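Side-chain contacts in KaiC-like domain-containing protein (Pyrococcus horikoshii, PDB 2EKD), which is of unknown function but has a KaiC-like domain that probably belongs to the P-loop NTPase superfamily: residues Tyr95-Gln100 with His122-Leu127; Lys138-Tyr143 with Glu173-Ile178. All blocks are in the same frame, centred on the assembly; numbering follows the deposited sequence.

Interaction 1: Tyr95-Gln100 with His122-Leu127; sequences YVISEQ and HKLILL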
ATOM      1  N   TYR F  95      27.107  -1.646   1.860  1.00 61.15           N
ATOM      2  CA  TYR F  95      26.381  -2.904   1.967  1.00 61.67           C
ATOM      3  C   TYR F  95      26.744  -3.901   0.872  1.00 62.01           C
ATOM      4  O   TYR F  95      25.886  -4.624   0.367  1.00 61.62           O
ATOM      5  CB  TYR F  95      24.879  -2.624   1.959  1.00 61.98           C
ATOM      6  CG  TYR F  95      24.489  -1.558   2.954  1.00 62.99           C
ATOM      7  CD1 TYR F  95      24.737  -1.727   4.317  1.00 63.93           C
ATOM      8  CD2 TYR F  95      23.913  -0.362   2.534  1.00 63.63           C
ATOM      9  CE1 TYR F  95      24.423  -0.729   5.237  1.00 64.29           C
ATOM     10  CE2 TYR F  95      23.594   0.643   3.446  1.00 64.57           C
ATOM     11  CZ  TYR F  95      23.853   0.453   4.794  1.00 64.41           C
ATOM     12  OH  TYR F  95      23.545   1.445   5.697  1.00 65.92           O
ATOM     13  N   VAL F  96      28.024  -3.937   0.517  1.00 62.50           N
ATOM     14  CA  VAL F  96      28.513  -4.852  -0.507  1.00 63.28           C
ATOM     15  C   VAL F  96      29.983  -5.184  -0.243  1.00 64.49           C
ATOM     16  O   VAL F  96      30.657  -4.496   0.524  1.00 64.68           O
ATOM     17  CB  VAL F  96      28.372  -4.239  -1.924  1.00 62.39           C
ATOM     18  CG1 VAL F  96      29.362  -3.103  -2.103  1.00 61.41           C
ATOM     19  CG2 VAL F  96      28.579  -5.310  -2.979  1.00 62.33           C
ATOM     20  N   ILE F  97      30.471  -6.247  -0.874  1.00 65.68           N
ATOM     21  CA  ILE F  97      31.855  -6.668  -0.709  1.00 66.98           C
ATOM     22  C   ILE F  97      32.638  -6.538  -2.011  1.00 67.59           C
ATOM     23  O   ILE F  97      32.110  -6.780  -3.095  1.00 67.60           O
ATOM     24  CB  ILE F  97      31.945  -8.143  -0.217  1.00 67.08           C
ATOM     25  CG1 ILE F  97      31.678  -8.217   1.289  1.00 67.61           C
ATOM     26  CG2 ILE F  97      33.314  -8.726  -0.530  1.00 66.83           C
ATOM     27  CD1 ILE F  97      30.267  -7.851   1.692  1.00 68.97           C
ATOM     28  N   SER F  98      33.900  -6.142  -1.889  1.00 68.73           N
ATOM     29  CA  SER F  98      34.778  -5.996  -3.042  1.00 69.34           C
ATOM     30  C   SER F  98      35.037  -7.385  -3.600  1.00 69.66           C
ATOM     31  O   SER F  98      35.291  -8.322  -2.844  1.00 69.68           O
ATOM     32  CB  SER F  98      36.105  -5.359  -2.621  1.00 69.45           C
ATOM     33  OG  SER F  98      37.036  -5.367  -3.688  1.00 69.73           O
ATOM     34  N   GLU F  99      34.972  -7.526  -4.919  1.00 70.58           N
ATOM     35  CA  GLU F  99      35.210  -8.825  -5.530  1.00 71.30           C
ATOM     36  C   GLU F  99      36.697  -9.080  -5.747  1.00 70.65           C
ATOM     37  O   GLU F  99      37.100 -10.207  -6.031  1.00 71.59           O
ATOM     38  CB  GLU F  99      34.450  -8.945  -6.858  1.00 72.32           C
ATOM     39  CG  GLU F  99      34.820  -7.921  -7.914  1.00 73.66           C
ATOM     40  CD  GLU F  99      33.976  -8.055  -9.170  1.00 74.95           C
ATOM     41  OE1 GLU F  99      33.993  -9.143  -9.789  1.00 74.98           O
ATOM     42  OE2 GLU F  99      33.293  -7.073  -9.536  1.00 74.81           O
ATOM     43  N   GLN F 100      37.511  -8.039  -5.604  1.00 69.93           N
ATOM     44  CA  GLN F 100      38.954  -8.174  -5.781  1.00 69.75           C
ATOM     45  C   GLN F 100      39.611  -8.747  -4.530  1.00 68.68           C
ATOM     46  O   GLN F 100      40.628  -9.435  -4.615  1.00 68.77           O
ATOM     47  CB  GLN F 100      39.597  -6.820  -6.104  1.00 71.18           C
ATOM     48  CG  GLN F 100      39.222  -6.222  -7.456  1.00 73.05           C
ATOM     49  CD  GLN F 100      37.796  -5.707  -7.504  1.00 74.30           C
ATOM     50  OE1 GLN F 100      37.372  -4.943  -6.636  1.00 75.17           O
ATOM     51  NE2 GLN F 100      37.052  -6.115  -8.526  1.00 74.48           N
ATOM     52  N   HIS F 122      20.121 -11.409   3.320  1.00 15.26           N
ATOM     53  CA  HIS F 122      18.951 -10.544   3.496  1.00 16.36           C
ATOM     54  C   HIS F 122      19.248  -9.323   4.376  1.00 17.44           C
ATOM     55  O   HIS F 122      18.594  -8.287   4.243  1.00 17.64           O
ATOM     56  CB  HIS F 122      17.780 -11.327   4.091  1.00 14.20           C
ATOM     57  CG  HIS F 122      18.121 -12.073   5.342  1.00 14.33           C
ATOM     58  ND1 HIS F 122      18.650 -13.346   5.329  1.00 13.44           N
ATOM     59  CD2 HIS F 122      18.037 -11.714   6.646  1.00 12.51           C
ATOM     60  CE1 HIS F 122      18.877 -13.738   6.568  1.00 12.91           C
ATOM     61  NE2 HIS F 122      18.514 -12.767   7.386  1.00 13.65           N
ATOM     62  N   LYS F 123      20.234  -9.438   5.263  1.00 18.03           N
ATOM     63  CA  LYS F 123      20.593  -8.316   6.131  1.00 20.34           C
ATOM     64  C   LYS F 123      21.199  -7.171   5.319  1.00 20.16           C
ATOM     65  O   LYS F 123      20.865  -6.004   5.539  1.00 20.54           O
ATOM     66  CB  LYS F 123      21.580  -8.764   7.220  1.00 19.26           C
ATOM     67  CG  LYS F 123      20.966  -9.688   8.259  1.00 20.37           C
ATOM     68  CD  LYS F 123      22.011 -10.203   9.239  1.00 23.37           C
ATOM     69  CE  LYS F 123      21.394 -11.188  10.235  1.00 25.41           C
ATOM     70  NZ  LYS F 123      22.364 -11.633  11.283  1.00 26.04           N
ATOM     71  N   LEU F 124      22.084  -7.504   4.383  1.00 19.30           N
ATOM     72  CA  LEU F 124      22.717  -6.490   3.539  1.00 21.03           C
ATOM     73  C   LEU F 124      21.665  -5.751   2.733  1.00 21.24           C
ATOM     74  O   LEU F 124      21.779  -4.548   2.478  1.00 21.64           O
ATOM     75  CB  LEU F 124      23.700  -7.129   2.563  1.00 20.41           C
ATOM     76  CG  LEU F 124      24.954  -7.779   3.135  1.00 24.90           C
ATOM     77  CD1 LEU F 124      25.805  -8.341   1.978  1.00 21.77           C
ATOM     78  CD2 LEU F 124      25.735  -6.739   3.935  1.00 23.90           C
ATOM     79  N   ILE F 125      20.647  -6.493   2.321  1.00 19.14           N
ATOM     80  CA  ILE F 125      19.571  -5.945   1.527  1.00 19.25           C
ATOM     81  C   ILE F 125      18.635  -5.086   2.369  1.00 20.22           C
ATOM     82  O   ILE F 125      18.223  -4.010   1.939  1.00 19.19           O
ATOM     83  CB  ILE F 125      18.781  -7.081   0.855  1.00 19.29           C
ATOM     84  CG1 ILE F 125      19.669  -7.746  -0.199  1.00 18.47           C
ATOM     85  CG2 ILE F 125      17.485  -6.544   0.254  1.00 17.11           C
ATOM     86  CD1 ILE F 125      19.080  -8.995  -0.809  1.00 20.13           C
ATOM     87  N   LEU F 126      18.300  -5.565   3.565  1.00 20.14           N
ATOM     88  CA  LEU F 126      17.413  -4.821   4.451  1.00 20.31           C
ATOM     89  C   LEU F 126      18.026  -3.469   4.815  1.00 22.02           C
ATOM     90  O   LEU F 126      17.309  -2.481   4.978  1.00 25.02           O
ATOM     91  CB  LEU F 126      17.141  -5.619   5.732  1.00 17.66           C
ATOM     92  CG  LEU F 126      16.282  -4.948   6.810  1.00 17.11           C
ATOM     93  CD1 LEU F 126      14.912  -4.604   6.222  1.00 16.74           C
ATOM     94  CD2 LEU F 126      16.119  -5.877   8.012  1.00 12.86           C
ATOM     95  N   LEU F 127      19.350  -3.430   4.927  1.00 20.84           N
ATOM     96  CA  LEU F 127      20.065  -2.210   5.293  1.00 23.35           C
ATOM     97  C   LEU F 127      20.269  -1.190   4.177  1.00 23.65           C
ATOM     98  O   LEU F 127      20.465  -0.007   4.450  1.00 22.10           O
ATOM     99  CB  LEU F 127      21.435  -2.568   5.871  1.00 26.02           C
ATOM    100  CG  LEU F 127      21.454  -3.206   7.264  1.00 28.40           C
ATOM    101  CD1 LEU F 127      22.750  -3.985   7.455  1.00 29.16           C
ATOM    102  CD2 LEU F 127      21.300  -2.118   8.320  1.00 28.17           C
TER
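Tyr-95 lays one face of its ring against Leu-127 of helix 121-127, in an alpha/beta fold consistent with the P-loop NTPase class in which this helix follows parallel strand 114-119. The tight part is a CH-pi contact: Leu-127 CB sits over the face, 27° off the ring normal and 3.9 Å from the ring centroid, displaced toward the CE1 side, with the two side chains crossing nearly at right angles. The Leu-127 carbonyl covers the same face farther round, its O 3.3 Å from Tyr-95 CE2. The ring reaches this place because CG is anti to the carbonyl carbon of Tyr-95 (chi1 -50°), while the backbone at this residue takes left-handed helical angles. At the root of the side chain, Tyr-95 CB rests 3.7 Å from Leu-124 O. Glu-132 of helix 130-141 also touches Tyr-95, and Leu-127 packs on Ile-134 of a neighbouring subunit. Away from the ring the packing thins as residues 95-100 diverge from the helix toward Ser-98, the N-cap of helix 99-105. There Ile-97, which also leans on Ile-92, reaches back with the end of its side chain, and the two methyls Ile-97 CD1 and Leu-124 CD1 meet at 4.5 Å.

Interaction 2: Lys138-Tyr143 with Glu173-Ile178; sequences KMVSNY and EVVTSI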
ATOM      1  N   LYS F 138      24.354  -8.035  -7.823  1.00 24.19           N
ATOM      2  CA  LYS F 138      25.464  -8.193  -8.769  1.00 28.52           C
ATOM      3  C   LYS F 138      26.537  -9.051  -8.118  1.00 28.76           C
ATOM      4  O   LYS F 138      27.183  -9.864  -8.768  1.00 29.43           O
ATOM      5  CB  LYS F 138      26.080  -6.834  -9.152  1.00 29.64           C
ATOM      6  CG  LYS F 138      25.122  -5.857  -9.809  1.00 34.70           C
ATOM      7  CD  LYS F 138      25.870  -4.775 -10.589  1.00 38.74           C
ATOM      8  CE  LYS F 138      26.837  -3.993  -9.715  1.00 39.94           C
ATOM      9  NZ  LYS F 138      27.715  -3.105 -10.532  1.00 40.03           N
HETATM   10  N   MSE F 139      26.716  -8.852  -6.820  1.00 31.12           N
HETATM   11  CA  MSE F 139      27.692  -9.605  -6.053  1.00 32.78           C
HETATM   12  C   MSE F 139      27.359 -11.093  -6.147  1.00 29.19           C
HETATM   13  O   MSE F 139      28.251 -11.935  -6.212  1.00 28.86           O
HETATM   14  CB  MSE F 139      27.680  -9.117  -4.596  1.00 39.60           C
HETATM   15  CG  MSE F 139      28.403 -10.008  -3.598  1.00 49.64           C
HETATM   16 SE   MSE F 139      28.732  -9.179  -2.005  1.00 68.35          SE
HETATM   17  CE  MSE F 139      27.209  -8.297  -1.714  1.00 54.78           C
ATOM     18  N   VAL F 140      26.073 -11.418  -6.170  1.00 25.26           N
ATOM     19  CA  VAL F 140      25.672 -12.815  -6.273  1.00 22.67           C
ATOM     20  C   VAL F 140      25.831 -13.337  -7.704  1.00 22.83           C
ATOM     21  O   VAL F 140      26.330 -14.434  -7.912  1.00 22.53           O
ATOM     22  CB  VAL F 140      24.205 -13.029  -5.827  1.00 21.48           C
ATOM     23  CG1 VAL F 140      23.802 -14.487  -6.049  1.00 18.40           C
ATOM     24  CG2 VAL F 140      24.042 -12.652  -4.350  1.00 17.41           C
ATOM     25  N   SER F 141      25.425 -12.550  -8.694  1.00 21.87           N
ATOM     26  CA  SER F 141      25.534 -13.018 -10.069  1.00 22.85           C
ATOM     27  C   SER F 141      26.963 -13.096 -10.600  1.00 21.80           C
ATOM     28  O   SER F 141      27.226 -13.845 -11.530  1.00 20.98           O
ATOM     29  CB  SER F 141      24.681 -12.153 -10.998  1.00 21.15           C
ATOM     30  OG  SER F 141      25.125 -10.815 -11.001  1.00 25.75           O
ATOM     31  N   ASN F 142      27.887 -12.341 -10.014  1.00 22.69           N
ATOM     32  CA  ASN F 142      29.275 -12.370 -10.481  1.00 23.60           C
ATOM     33  C   ASN F 142      29.991 -13.697 -10.230  1.00 23.45           C
ATOM     34  O   ASN F 142      30.975 -14.004 -10.898  1.00 23.56           O
ATOM     35  CB  ASN F 142      30.100 -11.238  -9.844  1.00 26.47           C
ATOM     36  CG  ASN F 142      29.772  -9.867 -10.423  1.00 29.21           C
ATOM     37  OD1 ASN F 142      29.467  -9.734 -11.610  1.00 31.10           O
ATOM     38  ND2 ASN F 142      29.854  -8.836  -9.587  1.00 31.58           N
ATOM     39  N   TYR F 143      29.502 -14.487  -9.280  1.00 23.85           N
ATOM     40  CA  TYR F 143      30.143 -15.756  -8.972  1.00 26.01           C
ATOM     41  C   TYR F 143      29.388 -16.968  -9.489  1.00 27.59           C
ATOM     42  O   TYR F 143      29.818 -18.104  -9.284  1.00 27.11           O
ATOM     43  CB  TYR F 143      30.366 -15.872  -7.465  1.00 27.53           C
ATOM     44  CG  TYR F 143      31.291 -14.799  -6.953  1.00 32.82           C
ATOM     45  CD1 TYR F 143      32.648 -14.794  -7.297  1.00 33.88           C
ATOM     46  CD2 TYR F 143      30.801 -13.740  -6.191  1.00 33.55           C
ATOM     47  CE1 TYR F 143      33.488 -13.753  -6.898  1.00 35.62           C
ATOM     48  CE2 TYR F 143      31.625 -12.701  -5.790  1.00 35.78           C
ATOM     49  CZ  TYR F 143      32.963 -12.710  -6.145  1.00 36.37           C
ATOM     50  OH  TYR F 143      33.763 -11.671  -5.745  1.00 39.97           O
ATOM     51  N   GLU F 173      16.232 -14.510 -10.186  1.00 14.97           N
ATOM     52  CA  GLU F 173      16.589 -14.563 -11.598  1.00 14.70           C
ATOM     53  C   GLU F 173      18.048 -14.971 -11.848  1.00 14.86           C
ATOM     54  O   GLU F 173      18.324 -15.811 -12.702  1.00 14.55           O
ATOM     55  CB  GLU F 173      16.338 -13.199 -12.256  1.00 13.90           C
ATOM     56  CG  GLU F 173      16.541 -13.203 -13.769  1.00 16.42           C
ATOM     57  CD  GLU F 173      16.400 -11.822 -14.411  1.00 21.43           C
ATOM     58  OE1 GLU F 173      15.500 -11.043 -14.017  1.00 20.02           O
ATOM     59  OE2 GLU F 173      17.186 -11.526 -15.337  1.00 22.34           O
ATOM     60  N   VAL F 174      18.978 -14.376 -11.102  1.00 15.19           N
ATOM     61  CA  VAL F 174      20.396 -14.651 -11.295  1.00 13.99           C
ATOM     62  C   VAL F 174      20.916 -15.989 -10.799  1.00 15.02           C
ATOM     63  O   VAL F 174      21.969 -16.443 -11.252  1.00 15.30           O
ATOM     64  CB  VAL F 174      21.267 -13.533 -10.685  1.00 15.21           C
ATOM     65  CG1 VAL F 174      20.877 -12.187 -11.292  1.00 12.60           C
ATOM     66  CG2 VAL F 174      21.113 -13.514  -9.175  1.00 14.30           C
ATOM     67  N   VAL F 175      20.205 -16.627  -9.872  1.00 14.06           N
ATOM     68  CA  VAL F 175      20.665 -17.913  -9.372  1.00 12.90           C
ATOM     69  C   VAL F 175      20.270 -19.044 -10.324  1.00 14.08           C
ATOM     70  O   VAL F 175      19.382 -18.870 -11.163  1.00 14.28           O
ATOM     71  CB  VAL F 175      20.118 -18.198  -7.945  1.00 14.96           C
ATOM     72  CG1 VAL F 175      20.559 -17.080  -6.997  1.00 11.45           C
ATOM     73  CG2 VAL F 175      18.594 -18.332  -7.968  1.00 12.26           C
ATOM     74  N   THR F 176      20.931 -20.194 -10.196  1.00 13.49           N
ATOM     75  CA  THR F 176      20.649 -21.348 -11.052  1.00 14.95           C
ATOM     76  C   THR F 176      19.586 -22.295 -10.487  1.00 15.90           C
ATOM     77  O   THR F 176      18.932 -23.016 -11.238  1.00 14.45           O
ATOM     78  CB  THR F 176      21.936 -22.165 -11.342  1.00 16.32           C
ATOM     79  OG1 THR F 176      22.594 -22.481 -10.108  1.00 19.62           O
ATOM     80  CG2 THR F 176      22.881 -21.373 -12.231  1.00 17.53           C
ATOM     81  N   SER F 177      19.428 -22.307  -9.168  1.00 15.34           N
ATOM     82  CA  SER F 177      18.423 -23.157  -8.534  1.00 17.03           C
ATOM     83  C   SER F 177      17.829 -22.444  -7.330  1.00 15.57           C
ATOM     84  O   SER F 177      18.504 -21.651  -6.660  1.00 13.57           O
ATOM     85  CB  SER F 177      19.020 -24.493  -8.071  1.00 18.87           C
ATOM     86  OG  SER F 177      19.071 -25.448  -9.121  1.00 25.17           O
ATOM     87  N   ILE F 178      16.559 -22.719  -7.064  1.00 14.12           N
ATOM     88  CA  ILE F 178      15.885 -22.116  -5.925  1.00 15.90           C
ATOM     89  C   ILE F 178      15.186 -23.184  -5.106  1.00 16.85           C
ATOM     90  O   ILE F 178      14.433 -23.995  -5.644  1.00 18.32           O
ATOM     91  CB  ILE F 178      14.829 -21.077  -6.358  1.00 15.09           C
ATOM     92  CG1 ILE F 178      15.505 -19.939  -7.134  1.00 15.51           C
ATOM     93  CG2 ILE F 178      14.095 -20.549  -5.126  1.00 13.24           C
ATOM     94  CD1 ILE F 178      14.534 -18.930  -7.737  1.00 15.07           C
TER
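The hydroxyl OG of Ser-141 lies near two acceptors, 3.2 Å from Lys-138 O one turn back in helix 130-141 and hydrogen-bonded to Glu-54 OE2 of a neighbouring subunit. Lys-138 O itself takes the backbone bond from Asn-142 N at 2.9 Å. With OG lying between the backbone N and the carbonyl carbon (chi1 62°), the serine points its polar end back along its own helix and presents its methylene to the other segment. Ser-141 CB therefore packs directly on the valine at the end of helix 165-174, 3.7 Å from Val-174 CB, and the Val-174 CG1 branch lies alongside at nearly the same distance. Val-140 widens this small apolar patch with one branch: its CG1 approaches Val-174 CG2 at 4.2 Å and Val-175 CG1 at 4.3 Å, so a single methyl bridges the last helical residue and the first one beyond it. Strand 17-22 packs against this patch, Thr-17 touching both Val-140 and Val-175. On the subunit side, Glu-173 is bonded through its two carboxylate oxygens to Asn-156 and Tyr-22 of the same neighbour that supplies Glu-54. Two helices from successive beta-alpha-beta crossovers thus meet near their C-terminal parts beside the parallel part of the sheet, an alpha/beta layering consistent with a P-loop NTPase-like fold.

In the fold
The two contacts follow one another along the chain, interaction 1 closing before interaction 2 opens, with centres about 14 Å apart. Helices 121-127 and 130-141 are consecutive and lie in the connection between the adjacent parallel strands 114-119 and 149-156. Selenomethionine Met-139 joins the contacts directly: its CE lies 3.5 Å from Val-96 CG2. Residues 173-178 then lead from helix 165-174 into strand 177-182 of the same sheet. Both contacts also border subunit interfaces. His-122 packs on Glu-173 of one neighbour, while Glu-173 meets His-122 of another, a head-to-tail pattern consistent with a ring of subunits.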